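Local coordinates for deoxyribodipyrimidine photo-lyase (Oryza sativa Japonica Group, PDB 3UMV), which uses light to split cyclobutane pyrimidine dimers in UV-damaged DNA back into separate pyrimidines, with FAD as its cofactor, at residues A[385-399]-A[416-428]. Sequence-based numbering, arbitrary orientation.
Sequences MVHHGKMHGFMRMYW and TAIYLNDKYEIDG. With FAD (flavin-adenine dinucleotide), chain I; URE (urea), chain J; EDO (1,2-ethanediol), chain C.
Gly389 and Glu425, each the first residue to leave its helix, bring the backbones closest, their CA atoms 4.8 Å apart, whereas helices 393-399 and 416-424 run roughly antiparallel (149°), their axes no nearer than 12.2 Å. Positive phi at Gly389 suits glycine, and its O accepts an almost straight hydrogen bond from Ile426 N at 2.9 Å. Arg396 NH1 and NH2 donate to Asp427 OD1 and OD2, a two-nitrogen salt bridge with Arg396 NH2 2.8 Å from Asp427 OD2, which is also hydrogen-bonded to Ser285 OG. Glu425 instead stacks its carboxylate on the guanidinium, planes 10° apart, with OE1 over one face, 3.3 Å from Arg396 CZ, so this salt bridge rests on charge alone; FAD O2' occupies the opposite face. Glu425, bent at its second torsion, also presents OE2, whose syn lone pair takes a hydrogen bond from Met391 N. Arg396 NE donates to Met391 O, further fixing the guanidinium beside the flavin. A methionine at Arg396 would probably cost the buried carboxylates of Glu425 and Asp427 their shared guanidinium. Asp427 O accepts a hydrogen bond from flavin N3, Asn421 ND2 donates to flavin O4, and Lys390 NZ binds FAD O2P. On the outer flank, Val386 CG2 sits over the Tyr424 ring, 3.9 Å from its centroid and 6° off the normal, a CH-pi contact. Trp399, a predicted electron-transfer site, turns its ring edge to Leu420 CB, 3.7 Å from CZ2. In the FAD-binding helical region, helix 376-388 supplies Gln382 to Trp399 NE1 and packs Ser381 against Met391, while Arg88 of helix 87-106 bonds to the carbonyls of Val386 and Tyr424.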
# COMPACT_ATOMS: atom_id res chain seq x y z
N MET A 385 2.26 16.96 3.65
CA MET A 385 2.59 15.90 2.70
C MET A 385 3.96 16.13 2.04
O MET A 385 4.80 15.22 1.97
CB MET A 385 1.49 15.79 1.64
CG MET A 385 1.70 14.67 0.65
SD MET A 385 0.40 14.57 -0.61
CE MET A 385 0.43 16.24 -1.26
N VAL A 386 4.21 17.35 1.57
CA VAL A 386 5.46 17.65 0.88
C VAL A 386 6.68 17.42 1.76
O VAL A 386 7.63 16.78 1.34
CB VAL A 386 5.48 19.09 0.32
CG1 VAL A 386 6.88 19.47 -0.17
CG2 VAL A 386 4.46 19.26 -0.81
N HIS A 387 6.67 17.96 2.98
CA HIS A 387 7.88 17.94 3.81
C HIS A 387 7.97 16.78 4.80
O HIS A 387 9.07 16.31 5.11
CB HIS A 387 8.04 19.28 4.54
CG HIS A 387 8.21 20.43 3.61
ND1 HIS A 387 9.40 20.68 2.96
CD2 HIS A 387 7.34 21.38 3.20
CE1 HIS A 387 9.26 21.75 2.19
NE2 HIS A 387 8.02 22.20 2.32
N HIS A 388 6.83 16.32 5.29
CA HIS A 388 6.80 15.20 6.23
C HIS A 388 6.61 13.86 5.50
O HIS A 388 7.10 12.84 5.97
CB HIS A 388 5.69 15.43 7.27
CG HIS A 388 5.66 14.42 8.38
ND1 HIS A 388 4.58 13.59 8.59
CD2 HIS A 388 6.55 14.15 9.36
CE1 HIS A 388 4.82 12.83 9.65
NE2 HIS A 388 6.00 13.15 10.13
N GLY A 389 5.90 13.86 4.38
CA GLY A 389 5.67 12.62 3.64
C GLY A 389 4.48 11.79 4.09
O GLY A 389 4.27 10.67 3.61
N LYS A 390 3.68 12.31 5.00
CA LYS A 390 2.50 11.59 5.44
C LYS A 390 1.50 12.62 5.96
O LYS A 390 1.64 13.13 7.07
CB LYS A 390 2.86 10.56 6.52
CG LYS A 390 1.70 9.66 6.97
CD LYS A 390 2.15 8.61 7.99
CE LYS A 390 0.98 7.78 8.53
NZ LYS A 390 0.06 8.58 9.43
N MET A 391 0.51 12.95 5.14
CA MET A 391 -0.49 13.94 5.52
C MET A 391 -1.46 13.28 6.47
O MET A 391 -1.78 12.10 6.30
CB MET A 391 -1.25 14.44 4.30
CG MET A 391 -2.25 15.54 4.61
SD MET A 391 -3.33 15.94 3.21
CE MET A 391 -2.13 16.17 1.91
N HIS A 392 -1.93 14.02 7.47
CA HIS A 392 -2.86 13.47 8.43
C HIS A 392 -4.12 12.95 7.75
O HIS A 392 -4.70 13.63 6.88
CB HIS A 392 -3.23 14.52 9.49
CG HIS A 392 -4.14 13.98 10.53
ND1 HIS A 392 -3.68 13.48 11.73
CD2 HIS A 392 -5.49 13.85 10.56
CE1 HIS A 392 -4.70 13.06 12.45
NE2 HIS A 392 -5.81 13.28 11.77
N GLY A 393 -4.56 11.76 8.16
CA GLY A 393 -5.66 11.08 7.50
C GLY A 393 -6.93 11.90 7.35
O GLY A 393 -7.61 11.85 6.32
N PHE A 394 -7.27 12.66 8.39
CA PHE A 394 -8.45 13.50 8.29
C PHE A 394 -8.20 14.60 7.25
O PHE A 394 -9.07 14.90 6.43
CB PHE A 394 -8.84 14.11 9.63
CG PHE A 394 -10.09 14.92 9.57
CD1 PHE A 394 -11.33 14.32 9.78
CD2 PHE A 394 -10.05 16.26 9.25
CE1 PHE A 394 -12.49 15.06 9.70
CE2 PHE A 394 -11.21 17.01 9.17
CZ PHE A 394 -12.43 16.40 9.39
N MET A 395 -7.01 15.19 7.28
CA MET A 395 -6.69 16.26 6.32
C MET A 395 -6.66 15.77 4.86
O MET A 395 -6.92 16.56 3.96
CB MET A 395 -5.38 16.99 6.68
CG MET A 395 -5.48 17.92 7.91
SD MET A 395 -7.00 18.87 8.00
CE MET A 395 -6.90 19.82 6.49
N ARG A 396 -6.37 14.48 4.60
CA ARG A 396 -6.41 13.97 3.22
C ARG A 396 -7.78 14.13 2.56
O ARG A 396 -7.86 14.47 1.36
CB ARG A 396 -5.94 12.51 3.15
CG ARG A 396 -4.49 12.33 3.53
CD ARG A 396 -3.97 10.95 3.13
NE ARG A 396 -2.84 10.56 3.96
CZ ARG A 396 -1.91 9.69 3.60
NH1 ARG A 396 -1.95 9.15 2.39
NH2 ARG A 396 -0.92 9.37 4.43
N MET A 397 -8.84 13.93 3.34
CA MET A 397 -10.21 14.11 2.84
C MET A 397 -10.47 15.57 2.46
O MET A 397 -10.94 15.86 1.36
CB MET A 397 -11.23 13.64 3.87
CG MET A 397 -11.12 12.17 4.21
SD MET A 397 -12.37 11.63 5.41
CE MET A 397 -11.58 12.11 6.92
N TYR A 398 -10.15 16.49 3.37
CA TYR A 398 -10.30 17.92 3.14
C TYR A 398 -9.47 18.36 1.92
O TYR A 398 -9.98 19.01 1.01
CB TYR A 398 -9.84 18.69 4.38
CG TYR A 398 -9.97 20.19 4.27
CD1 TYR A 398 -8.90 20.98 3.84
CD2 TYR A 398 -11.16 20.82 4.58
CE1 TYR A 398 -9.03 22.37 3.75
CE2 TYR A 398 -11.30 22.19 4.49
CZ TYR A 398 -10.25 22.96 4.07
OH TYR A 398 -10.42 24.32 3.99
N TRP A 399 -8.22 17.94 1.91
CA TRP A 399 -7.25 18.29 0.87
C TRP A 399 -7.74 17.91 -0.51
O TRP A 399 -7.74 18.74 -1.44
CB TRP A 399 -5.93 17.57 1.19
CG TRP A 399 -4.89 17.63 0.15
CD1 TRP A 399 -3.98 18.63 -0.06
CD2 TRP A 399 -4.57 16.60 -0.79
NE1 TRP A 399 -3.14 18.30 -1.10
CE2 TRP A 399 -3.48 17.06 -1.56
CE3 TRP A 399 -5.10 15.34 -1.06
CZ2 TRP A 399 -2.93 16.31 -2.59
CZ3 TRP A 399 -4.55 14.60 -2.08
CH2 TRP A 399 -3.47 15.07 -2.83
N THR A 416 -4.95 15.39 -10.55
CA THR A 416 -4.02 16.20 -9.76
C THR A 416 -3.82 15.62 -8.36
O THR A 416 -2.69 15.53 -7.87
CB THR A 416 -4.47 17.68 -9.72
OG1 THR A 416 -4.32 18.23 -11.04
CG2 THR A 416 -3.60 18.47 -8.78
N ALA A 417 -4.91 15.20 -7.72
CA ALA A 417 -4.82 14.59 -6.39
C ALA A 417 -3.93 13.35 -6.42
O ALA A 417 -3.08 13.15 -5.55
CB ALA A 417 -6.23 14.23 -5.86
N ILE A 418 -4.14 12.50 -7.43
CA ILE A 418 -3.42 11.24 -7.54
C ILE A 418 -1.95 11.53 -7.81
O ILE A 418 -1.08 10.95 -7.20
CB ILE A 418 -4.03 10.33 -8.66
CG1 ILE A 418 -5.37 9.77 -8.20
CG2 ILE A 418 -3.09 9.21 -9.06
CD1 ILE A 418 -6.14 9.04 -9.31
N TYR A 419 -1.68 12.48 -8.70
CA TYR A 419 -0.31 12.85 -8.99
C TYR A 419 0.42 13.33 -7.73
O TYR A 419 1.52 12.87 -7.45
CB TYR A 419 -0.27 13.93 -10.08
CG TYR A 419 1.02 14.72 -10.14
CD1 TYR A 419 2.15 14.22 -10.76
CD2 TYR A 419 1.10 15.97 -9.55
CE1 TYR A 419 3.33 14.95 -10.80
CE2 TYR A 419 2.26 16.72 -9.58
CZ TYR A 419 3.38 16.20 -10.20
OH TYR A 419 4.53 16.95 -10.22
N LEU A 420 -0.20 14.23 -6.98
CA LEU A 420 0.42 14.76 -5.77
C LEU A 420 0.61 13.69 -4.69
O LEU A 420 1.67 13.59 -4.08
CB LEU A 420 -0.40 15.92 -5.21
CG LEU A 420 -0.33 17.15 -6.11
CD1 LEU A 420 -1.27 18.24 -5.62
CD2 LEU A 420 1.11 17.66 -6.21
N ASN A 421 -0.44 12.90 -4.47
CA ASN A 421 -0.41 11.83 -3.49
C ASN A 421 0.72 10.83 -3.79
O ASN A 421 1.50 10.46 -2.93
CB ASN A 421 -1.78 11.14 -3.50
CG ASN A 421 -1.89 10.02 -2.47
OD1 ASN A 421 -2.32 10.26 -1.34
ND2 ASN A 421 -1.50 8.81 -2.86
N ASP A 422 0.79 10.41 -5.05
CA ASP A 422 1.82 9.45 -5.46
C ASP A 422 3.23 10.05 -5.45
O ASP A 422 4.20 9.34 -5.22
CB ASP A 422 1.46 8.89 -6.84
CG ASP A 422 0.30 7.90 -6.79
OD1 ASP A 422 -0.32 7.71 -5.71
OD2 ASP A 422 0.03 7.28 -7.83
N LYS A 423 3.34 11.36 -5.71
CA LYS A 423 4.65 11.99 -5.69
C LYS A 423 5.24 12.10 -4.28
O LYS A 423 6.41 11.81 -4.08
CB LYS A 423 4.58 13.38 -6.34
CG LYS A 423 5.86 14.16 -6.28
CD LYS A 423 5.79 15.36 -7.21
CE LYS A 423 7.16 16.00 -7.39
NZ LYS A 423 7.12 17.15 -8.34
N TYR A 424 4.42 12.52 -3.33
CA TYR A 424 4.90 12.93 -2.01
C TYR A 424 4.67 11.95 -0.86
O TYR A 424 5.45 11.93 0.10
CB TYR A 424 4.28 14.29 -1.65
CG TYR A 424 4.84 15.42 -2.50
CD1 TYR A 424 4.09 16.03 -3.49
CD2 TYR A 424 6.14 15.83 -2.32
CE1 TYR A 424 4.61 17.08 -4.26
CE2 TYR A 424 6.68 16.87 -3.08
CZ TYR A 424 5.91 17.47 -4.05
OH TYR A 424 6.46 18.49 -4.80
N GLU A 425 3.59 11.17 -0.91
CA GLU A 425 3.28 10.29 0.21
C GLU A 425 4.20 9.06 0.25
O GLU A 425 4.48 8.43 -0.76
CB GLU A 425 1.81 9.84 0.19
CG GLU A 425 0.79 10.94 0.24
CD GLU A 425 0.53 11.48 1.65
OE1 GLU A 425 -0.50 12.15 1.83
OE2 GLU A 425 1.33 11.22 2.56
N ILE A 426 4.66 8.73 1.45
CA ILE A 426 5.47 7.54 1.63
C ILE A 426 4.63 6.28 1.45
O ILE A 426 5.15 5.23 1.08
CB ILE A 426 6.18 7.56 3.00
CG1 ILE A 426 7.21 6.42 3.07
CG2 ILE A 426 5.17 7.52 4.16
CD1 ILE A 426 8.22 6.48 1.97
N ASP A 427 3.32 6.41 1.64
CA ASP A 427 2.39 5.29 1.55
C ASP A 427 1.58 5.29 0.24
O ASP A 427 0.61 4.54 0.08
CB ASP A 427 1.47 5.25 2.81
CG ASP A 427 0.66 6.54 3.00
OD1 ASP A 427 0.47 7.30 2.04
OD2 ASP A 427 0.20 6.78 4.14
N GLY A 428 2.01 6.12 -0.71
CA GLY A 428 1.29 6.35 -1.95
C GLY A 428 1.55 5.30 -3.00
O GLY A 428 2.24 4.31 -2.74
PA FAD I . -4.38 4.85 10.97
O1A FAD I . -5.55 5.72 11.31
O2A FAD I . -3.53 4.45 12.15
O5B FAD I . -4.92 3.56 10.19
C5B FAD I . -4.30 2.30 10.29
C4B FAD I . -4.34 1.59 8.94
O4B FAD I . -5.67 1.42 8.46
C3B FAD I . -3.65 2.39 7.85
O3B FAD I . -2.26 2.18 7.86
C2B FAD I . -4.28 1.82 6.62
O2B FAD I . -3.73 0.54 6.35
C1B FAD I . -5.71 1.60 7.06
N9A FAD I . -6.55 2.75 6.71
C8A FAD I . -6.86 3.83 7.48
N7A FAD I . -7.68 4.64 6.76
C5A FAD I . -7.88 4.08 5.53
C6A FAD I . -8.61 4.45 4.40
N6A FAD I . -9.40 5.51 4.38
N1A FAD I . -8.60 3.63 3.29
C2A FAD I . -7.89 2.46 3.30
N3A FAD I . -7.16 2.10 4.42
C4A FAD I . -7.17 2.89 5.51
N1 FAD I . -3.72 5.36 2.40
C2 FAD I . -2.57 4.76 1.99
O2 FAD I . -2.21 3.74 2.59
N3 FAD I . -1.85 5.27 0.92
C4 FAD I . -2.28 6.40 0.26
O4 FAD I . -1.63 6.86 -0.69
C4X FAD I . -3.46 7.00 0.68
N5 FAD I . -3.94 8.14 0.08
C5X FAD I . -5.12 8.72 0.49
C6 FAD I . -5.61 9.86 -0.15
C7 FAD I . -6.81 10.44 0.27
C7M FAD I . -7.33 11.66 -0.44
C8 FAD I . -7.51 9.88 1.35
C8M FAD I . -8.79 10.46 1.85
C9 FAD I . -7.00 8.75 1.98
C9A FAD I . -5.82 8.17 1.56
N10 FAD I . -5.33 7.06 2.20
C10 FAD I . -4.16 6.48 1.75
C1' FAD I . -6.05 6.42 3.38
C2' FAD I . -5.61 6.97 4.77
O2' FAD I . -5.58 8.40 4.86
C3' FAD I . -4.24 6.45 5.25
O3' FAD I . -4.22 5.05 5.14
C4' FAD I . -3.93 6.82 6.70
O4' FAD I . -3.93 8.23 6.85
C5' FAD I . -2.56 6.23 7.06
O5' FAD I . -2.01 6.69 8.27
P FAD I . -1.92 5.70 9.52
O1P FAD I . -1.27 4.39 9.13
O2P FAD I . -1.21 6.39 10.65
O3P FAD I . -3.51 5.59 9.82
C URE J . 0.48 12.36 10.59
O URE J . 0.54 13.17 9.67
N1 URE J . 0.08 12.74 11.79
N2 URE J . 0.98 11.16 10.43
C1 EDO C . 4.08 9.96 11.70
O1 EDO C . 3.44 10.85 10.86
C2 EDO C . 3.51 8.74 11.89
O2 EDO C . 2.14 8.65 11.74